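Local atomic coordinates of adenosine kinase, putative (Trypanosoma brucei, PDB entry 3OTX), a protein that probably phosphorylates adenosine to AMP at the expense of ATP in the purine salvage pathway, as a member of the PfkB carbohydrate kinase family. Residues A6-L18 / Q78-I92. The protein carries 1 engineered substitution. Residues are numbered along the deposited sequence; the frame is centred on the assembly and turned at random.
Sequences APLRVYVQCNPLL and QQAYKGKFVTYVGCI. With AP5 (bis(adenosine)-5'-pentaphosphate), chain C.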
loop_
_atom_site.group_PDB
_atom_site.type_symbol
_atom_site.label_atom_id
_atom_site.label_comp_id
_atom_site.label_asym_id
_atom_site.label_seq_id
_atom_site.Cartn_x
_atom_site.Cartn_y
_atom_site.Cartn_z
ATOM N N ALA A 6 17.064 17.180 -0.828
ATOM C CA ALA A 6 17.320 15.695 -0.724
ATOM C C ALA A 6 16.326 15.019 0.212
ATOM O O ALA A 6 16.278 15.341 1.398
ATOM C CB ALA A 6 18.730 15.433 -0.248
ATOM N N PRO A 7 15.541 14.058 -0.307
ATOM C CA PRO A 7 14.473 13.469 0.486
ATOM C C PRO A 7 15.019 12.647 1.621
ATOM O O PRO A 7 16.055 11.980 1.466
ATOM C CB PRO A 7 13.765 12.532 -0.500
ATOM C CG PRO A 7 14.792 12.210 -1.531
ATOM C CD PRO A 7 15.637 13.453 -1.642
ATOM N N LEU A 8 14.282 12.658 2.731
ATOM C CA LEU A 8 14.520 11.705 3.802
ATOM C C LEU A 8 14.379 10.298 3.256
ATOM O O LEU A 8 13.536 10.023 2.385
ATOM C CB LEU A 8 13.504 11.869 4.917
ATOM C CG LEU A 8 13.540 13.210 5.663
ATOM C CD1 LEU A 8 12.374 13.257 6.626
ATOM C CD2 LEU A 8 14.885 13.429 6.394
ATOM N N ARG A 9 15.203 9.404 3.772
ATOM C CA ARG A 9 15.124 7.982 3.391
ATOM C C ARG A 9 13.851 7.312 3.914
ATOM O O ARG A 9 13.419 7.518 5.061
ATOM C CB ARG A 9 16.379 7.244 3.882
ATOM C CG ARG A 9 17.670 7.672 3.166
ATOM C CD ARG A 9 17.917 6.793 1.946
ATOM N NE ARG A 9 18.072 5.377 2.296
ATOM C CZ ARG A 9 18.483 4.424 1.459
ATOM N NH1 ARG A 9 18.801 4.705 0.203
ATOM N NH2 ARG A 9 18.581 3.175 1.881
ATOM N N VAL A 10 13.250 6.514 3.028
ATOM C CA VAL A 10 11.984 5.867 3.263
ATOM C C VAL A 10 12.194 4.362 3.281
ATOM O O VAL A 10 12.906 3.806 2.421
ATOM C CB VAL A 10 10.959 6.266 2.161
ATOM C CG1 VAL A 10 9.694 5.446 2.304
ATOM C CG2 VAL A 10 10.598 7.770 2.267
ATOM N N TYR A 11 11.598 3.716 4.275
ATOM C CA TYR A 11 11.601 2.272 4.408
ATOM C C TYR A 11 10.197 1.788 4.162
ATOM O O TYR A 11 9.270 2.231 4.860
ATOM C CB TYR A 11 12.009 1.914 5.847
ATOM C CG TYR A 11 12.027 0.432 6.172
ATOM C CD1 TYR A 11 13.255 -0.262 6.159
ATOM C CD2 TYR A 11 10.851 -0.257 6.523
ATOM C CE1 TYR A 11 13.306 -1.621 6.442
ATOM C CE2 TYR A 11 10.893 -1.644 6.817
ATOM C CZ TYR A 11 12.123 -2.304 6.766
ATOM O OH TYR A 11 12.157 -3.648 7.079
ATOM N N VAL A 12 10.024 0.886 3.194
ATOM C CA VAL A 12 8.704 0.335 2.899
ATOM C C VAL A 12 8.744 -1.173 3.067
ATOM O O VAL A 12 9.698 -1.815 2.620
ATOM C CB VAL A 12 8.327 0.614 1.418
ATOM C CG1 VAL A 12 7.006 -0.110 1.001
ATOM C CG2 VAL A 12 8.245 2.117 1.149
ATOM N N GLN A 13 7.705 -1.745 3.677
ATOM C CA GLN A 13 7.621 -3.206 3.821
ATOM C C GLN A 13 6.231 -3.660 3.426
ATOM O O GLN A 13 5.205 -3.063 3.831
ATOM C CB GLN A 13 7.979 -3.625 5.263
ATOM C CG GLN A 13 7.939 -5.154 5.504
ATOM C CD GLN A 13 8.764 -5.608 6.697
ATOM O OE1 GLN A 13 8.438 -6.627 7.355
ATOM N NE2 GLN A 13 9.837 -4.905 6.972
ATOM N N CYS A 14 6.196 -4.732 2.627
ATOM C CA CYS A 14 4.922 -5.286 2.174
ATOM C C CYS A 14 5.221 -6.683 1.595
ATOM O O CYS A 14 6.273 -7.303 1.887
ATOM C CB CYS A 14 4.310 -4.331 1.130
ATOM S SG CYS A 14 2.598 -4.670 0.653
ATOM N N ASN A 15 4.272 -7.182 0.814
ATOM C CA ASN A 15 4.339 -8.507 0.181
ATOM C C ASN A 15 4.540 -8.319 -1.303
ATOM O O ASN A 15 3.657 -7.769 -1.977
ATOM C CB ASN A 15 2.993 -9.204 0.401
ATOM C CG ASN A 15 2.607 -9.265 1.879
ATOM O OD1 ASN A 15 3.445 -9.578 2.717
ATOM N ND2 ASN A 15 1.315 -8.980 2.211
ATOM N N PRO A 16 5.713 -8.718 -1.830
ATOM C CA PRO A 16 5.964 -8.442 -3.241
ATOM C C PRO A 16 5.227 -9.503 -4.072
ATOM O O PRO A 16 5.428 -10.703 -3.866
ATOM C CB PRO A 16 7.497 -8.547 -3.371
ATOM C CG PRO A 16 7.946 -9.346 -2.183
ATOM C CD PRO A 16 6.932 -9.144 -1.097
ATOM N N LEU A 17 4.301 -9.060 -4.919
ATOM C CA LEU A 17 3.468 -10.003 -5.667
ATOM C C LEU A 17 3.526 -9.666 -7.137
ATOM O O LEU A 17 3.570 -8.484 -7.482
ATOM C CB LEU A 17 1.999 -9.888 -5.223
ATOM C CG LEU A 17 1.689 -9.938 -3.736
ATOM C CD1 LEU A 17 0.183 -9.669 -3.527
ATOM C CD2 LEU A 17 2.079 -11.321 -3.180
ATOM N N LEU A 18 3.532 -10.678 -7.995
ATOM C CA LEU A 18 3.332 -10.449 -9.413
ATOM C C LEU A 18 1.834 -10.392 -9.721
ATOM O O LEU A 18 1.083 -11.341 -9.404
ATOM C CB LEU A 18 3.983 -11.585 -10.213
ATOM C CG LEU A 18 4.035 -11.184 -11.705
ATOM C CD1 LEU A 18 5.363 -10.433 -12.056
ATOM C CD2 LEU A 18 3.702 -12.288 -12.677
ATOM N N GLN A 78 11.147 11.054 -7.356
ATOM C CA GLN A 78 12.435 11.524 -6.852
ATOM C C GLN A 78 13.573 10.905 -7.685
ATOM O O GLN A 78 14.423 10.208 -7.162
ATOM C CB GLN A 78 12.580 11.166 -5.360
ATOM C CG GLN A 78 11.595 11.915 -4.415
ATOM C CD GLN A 78 11.839 13.417 -4.353
ATOM O OE1 GLN A 78 12.858 13.899 -4.808
ATOM N NE2 GLN A 78 10.873 14.164 -3.810
ATOM N N GLN A 79 13.562 11.107 -8.998
ATOM C CA GLN A 79 14.478 10.353 -9.845
ATOM C C GLN A 79 15.946 10.793 -9.721
ATOM O O GLN A 79 16.830 10.075 -10.151
ATOM C CB GLN A 79 14.012 10.313 -11.297
ATOM C CG GLN A 79 12.809 9.399 -11.528
ATOM C CD GLN A 79 12.376 9.441 -12.958
ATOM O OE1 GLN A 79 13.213 9.446 -13.854
ATOM N NE2 GLN A 79 11.064 9.470 -13.195
ATOM N N ALA A 80 16.197 11.930 -9.089
ATOM C CA ALA A 80 17.585 12.314 -8.815
ATOM C C ALA A 80 18.220 11.475 -7.680
ATOM O O ALA A 80 19.443 11.570 -7.427
ATOM C CB ALA A 80 17.719 13.828 -8.552
ATOM N N TYR A 81 17.419 10.638 -7.029
ATOM C CA TYR A 81 17.842 9.933 -5.827
ATOM C C TYR A 81 17.686 8.433 -5.937
ATOM O O TYR A 81 17.453 7.754 -4.958
ATOM C CB TYR A 81 17.078 10.472 -4.608
ATOM C CG TYR A 81 17.377 11.918 -4.432
ATOM C CD1 TYR A 81 18.572 12.326 -3.849
ATOM C CD2 TYR A 81 16.504 12.898 -4.939
ATOM C CE1 TYR A 81 18.880 13.678 -3.746
ATOM C CE2 TYR A 81 16.805 14.250 -4.836
ATOM C CZ TYR A 81 17.980 14.617 -4.241
ATOM O OH TYR A 81 18.253 15.956 -4.141
ATOM N N LYS A 82 17.857 7.918 -7.155
ATOM C CA LYS A 82 17.860 6.466 -7.347
ATOM C C LYS A 82 18.971 5.873 -6.507
ATOM O O LYS A 82 20.082 6.413 -6.457
ATOM C CB LYS A 82 18.040 6.099 -8.819
ATOM C CG LYS A 82 16.848 6.475 -9.666
ATOM C CD LYS A 82 16.987 5.975 -11.104
ATOM C CE LYS A 82 15.868 6.562 -11.938
ATOM N NZ LYS A 82 16.045 6.283 -13.389
ATOM N N GLY A 83 18.648 4.802 -5.803
ATOM C CA GLY A 83 19.602 4.128 -4.918
ATOM C C GLY A 83 19.750 4.801 -3.569
ATOM O O GLY A 83 20.434 4.257 -2.689
ATOM N N LYS A 84 19.133 5.986 -3.406
ATOM C CA LYS A 84 19.376 6.851 -2.266
ATOM C C LYS A 84 18.115 7.309 -1.586
ATOM O O LYS A 84 18.148 8.310 -0.858
ATOM C CB LYS A 84 20.145 8.120 -2.681
ATOM C CG LYS A 84 21.481 7.911 -3.384
ATOM C CD LYS A 84 22.067 9.286 -3.714
ATOM C CE LYS A 84 23.217 9.189 -4.694
ATOM N NZ LYS A 84 23.462 10.507 -5.339
ATOM N N PHE A 85 17.002 6.620 -1.827
ATOM C CA PHE A 85 15.725 7.118 -1.319
ATOM C C PHE A 85 14.910 6.031 -0.633
ATOM O O PHE A 85 14.816 6.017 0.597
ATOM C CB PHE A 85 14.971 7.846 -2.445
ATOM C CG PHE A 85 13.627 8.379 -2.054
ATOM C CD1 PHE A 85 13.367 8.869 -0.784
ATOM C CD2 PHE A 85 12.595 8.373 -2.991
ATOM C CE1 PHE A 85 12.068 9.329 -0.454
ATOM C CE2 PHE A 85 11.296 8.849 -2.664
ATOM C CZ PHE A 85 11.043 9.339 -1.413
ATOM N N VAL A 86 14.352 5.092 -1.391
ATOM C CA VAL A 86 13.505 4.056 -0.829
ATOM C C VAL A 86 14.205 2.707 -0.722
ATOM O O VAL A 86 14.913 2.284 -1.640
ATOM C CB VAL A 86 12.221 3.855 -1.702
ATOM C CG1 VAL A 86 11.348 2.690 -1.156
ATOM C CG2 VAL A 86 11.416 5.141 -1.856
ATOM N N THR A 87 14.055 2.068 0.436
ATOM C CA THR A 87 14.443 0.668 0.587
ATOM C C THR A 87 13.166 -0.111 0.825
ATOM O O THR A 87 12.315 0.323 1.578
ATOM C CB THR A 87 15.349 0.477 1.815
ATOM O OG1 THR A 87 16.553 1.193 1.596
ATOM C CG2 THR A 87 15.676 -0.982 2.012
ATOM N N TYR A 88 13.016 -1.228 0.124
ATOM C CA TYR A 88 11.829 -2.084 0.227
ATOM C C TYR A 88 12.246 -3.411 0.828
ATOM O O TYR A 88 13.285 -3.990 0.438
ATOM C CB TYR A 88 11.243 -2.335 -1.181
ATOM C CG TYR A 88 10.085 -3.265 -1.198
ATOM C CD1 TYR A 88 8.786 -2.780 -1.106
ATOM C CD2 TYR A 88 10.269 -4.645 -1.361
ATOM C CE1 TYR A 88 7.658 -3.665 -1.117
ATOM C CE2 TYR A 88 9.183 -5.521 -1.380
ATOM C CZ TYR A 88 7.884 -5.031 -1.268
ATOM O OH TYR A 88 6.807 -5.904 -1.299
ATOM N N VAL A 89 11.441 -3.886 1.765
ATOM C CA VAL A 89 11.643 -5.198 2.389
ATOM C C VAL A 89 10.417 -6.089 2.166
ATOM O O VAL A 89 9.275 -5.672 2.403
ATOM C CB VAL A 89 11.971 -5.050 3.908
ATOM C CG1 VAL A 89 11.990 -6.388 4.659
ATOM C CG2 VAL A 89 13.351 -4.425 4.049
ATOM N N GLY A 90 10.675 -7.325 1.733
ATOM C CA GLY A 90 9.678 -8.373 1.649
ATOM C C GLY A 90 10.390 -9.665 1.298
ATOM O O GLY A 90 11.620 -9.704 1.270
ATOM N N CYS A 91 9.628 -10.743 1.033
ATOM C CA CYS A 91 10.225 -12.035 0.825
ATOM C C CYS A 91 9.738 -12.575 -0.521
ATOM O O CYS A 91 8.539 -12.522 -0.822
ATOM C CB CYS A 91 9.870 -12.969 1.989
ATOM S SG CYS A 91 10.640 -14.607 1.891
ATOM N N ILE A 92 10.685 -13.080 -1.301
ATOM C CA ILE A 92 10.413 -13.677 -2.600
ATOM C C ILE A 92 11.137 -15.006 -2.687
ATOM O O ILE A 92 11.893 -15.371 -1.762
ATOM C CB ILE A 92 10.936 -12.802 -3.772
ATOM C CG1 ILE A 92 12.465 -12.535 -3.660
ATOM C CG2 ILE A 92 10.174 -11.488 -3.873
ATOM C CD1 ILE A 92 13.087 -11.832 -4.875
HETATM P PA AP5 C . -9.404 6.309 -4.273
HETATM O O1A AP5 C . -10.462 5.740 -5.213
HETATM O O2A AP5 C . -9.965 6.907 -2.999
HETATM O O3A AP5 C . -8.304 5.224 -3.819
HETATM P PB AP5 C . -8.561 3.667 -3.480
HETATM O O1B AP5 C . -9.998 3.370 -3.183
HETATM O O2B AP5 C . -7.551 3.288 -2.453
HETATM O O3B AP5 C . -8.171 3.053 -4.897
HETATM P PG AP5 C . -8.479 1.660 -5.604
HETATM O O1G AP5 C . -8.387 1.898 -7.080
HETATM O O2G AP5 C . -9.843 1.081 -5.302
HETATM O O3G AP5 C . -7.250 0.843 -5.125
HETATM P PD AP5 C . -6.831 -0.691 -5.416
HETATM O O1D AP5 C . -7.808 -1.440 -6.304
HETATM O O2D AP5 C . -6.497 -1.266 -4.068
HETATM O O3D AP5 C . -5.512 -0.470 -6.313
HETATM P PE AP5 C . -4.013 -0.252 -5.757
HETATM O O1E AP5 C . -4.049 0.631 -4.542
HETATM O O2E AP5 C . -3.112 0.168 -6.917
HETATM O O5F AP5 C . -8.514 7.338 -5.122
HETATM C C5F AP5 C . -7.328 7.909 -4.568
HETATM C C4F AP5 C . -7.025 9.199 -5.290
HETATM O O4F AP5 C . -6.957 8.965 -6.703
HETATM C C3F AP5 C . -8.107 10.268 -5.168
HETATM O O3F AP5 C . -7.894 11.030 -4.005
HETATM C C2F AP5 C . -7.985 11.033 -6.454
HETATM O O2F AP5 C . -6.930 11.958 -6.360
HETATM C C1F AP5 C . -7.561 9.949 -7.450
HETATM N N9A AP5 C . -8.706 9.321 -8.168
HETATM C C8A AP5 C . -9.202 8.026 -7.984
HETATM N N7A AP5 C . -10.233 7.852 -8.856
HETATM C C5A AP5 C . -10.384 8.983 -9.585
HETATM C C6A AP5 C . -11.223 9.345 -10.616
HETATM N N6A AP5 C . -12.068 8.475 -11.176
HETATM N N1A AP5 C . -11.100 10.599 -11.162
HETATM C C2A AP5 C . -10.143 11.501 -10.723
HETATM N N3A AP5 C . -9.302 11.122 -9.699
HETATM C C4A AP5 C . -9.402 9.891 -9.160
HETATM O O5J AP5 C . -3.580 -1.734 -5.253
HETATM C C5J AP5 C . -3.514 -2.802 -6.183
HETATM C C4J AP5 C . -2.392 -3.691 -5.674
HETATM O O4J AP5 C . -2.797 -4.387 -4.484
HETATM C C3J AP5 C . -2.024 -4.828 -6.632
HETATM O O3J AP5 C . -0.792 -4.479 -7.264
HETATM C C2J AP5 C . -1.921 -6.076 -5.740
HETATM O O2J AP5 C . -0.742 -6.841 -5.962
HETATM C C1J AP5 C . -1.914 -5.472 -4.356
HETATM N N9B AP5 C . -2.363 -6.399 -3.307
HETATM C C8B AP5 C . -3.580 -7.024 -3.272
HETATM N N7B AP5 C . -3.583 -7.822 -2.173
HETATM C C5B AP5 C . -2.382 -7.696 -1.525
HETATM C C6B AP5 C . -1.862 -8.270 -0.359
HETATM N N6B AP5 C . -2.499 -9.209 0.361
HETATM N N1B AP5 C . -0.581 -7.917 -0.037
HETATM C C2B AP5 C . 0.161 -6.977 -0.714
HETATM N N3B AP5 C . -0.334 -6.446 -1.887
HETATM C C4B AP5 C . -1.607 -6.787 -2.248
HETATM O O HOH W 1 17.766 10.969 -0.400
HETATM O O HOH W 2 15.712 3.680 2.931
HETATM O O HOH W 3 6.995 -10.344 2.262
HETATM O O HOH W 4 4.288 -5.117 -2.020
HETATM O O HOH W 5 6.697 -13.022 -2.949
#
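The carbonyl oxygen of Val10 is gripped twice: Thr87 N donates to it over 2.9 Å, nearly straight at 167°, and a water that also bonds Thr87 OG1 donates a second hydrogen bond. The bonding continues through Val12, whose N bonds Thr87 O and whose O accepts from Val89 N at 2.8 Å, pairing strands 10-13 and 86-89 in parallel. They sit side by side in the mainly parallel central sheet of the ribokinase-like fold, with strand 165-169 flanking 10-13 on its other edge. On one face Tyr11 OH lies 3.3 Å from Val89 CG2. On the other, Val12 CG1 packs against Tyr88 CD1, and the Tyr88 ring, its CG anti to the backbone N (chi1 176°), slants across strand 10-13 toward its C-terminal end, setting OH 3.2 Å from Pro16 CD. A water joins that hydroxyl to Asn15 O; Asn15 belongs to the adenosine site, and its ND2 donates to N1B of the bound inhibitor at 3.1 Å. At the opposite end Pro7 lays CD over the centre of the Tyr81 ring, 3.4 Å from its centroid, while CG sits off-centre over a face of Phe85. Arg9 passes its guanidinium over Phe85 O, and its NH2 forms a salt bridge with Glu162.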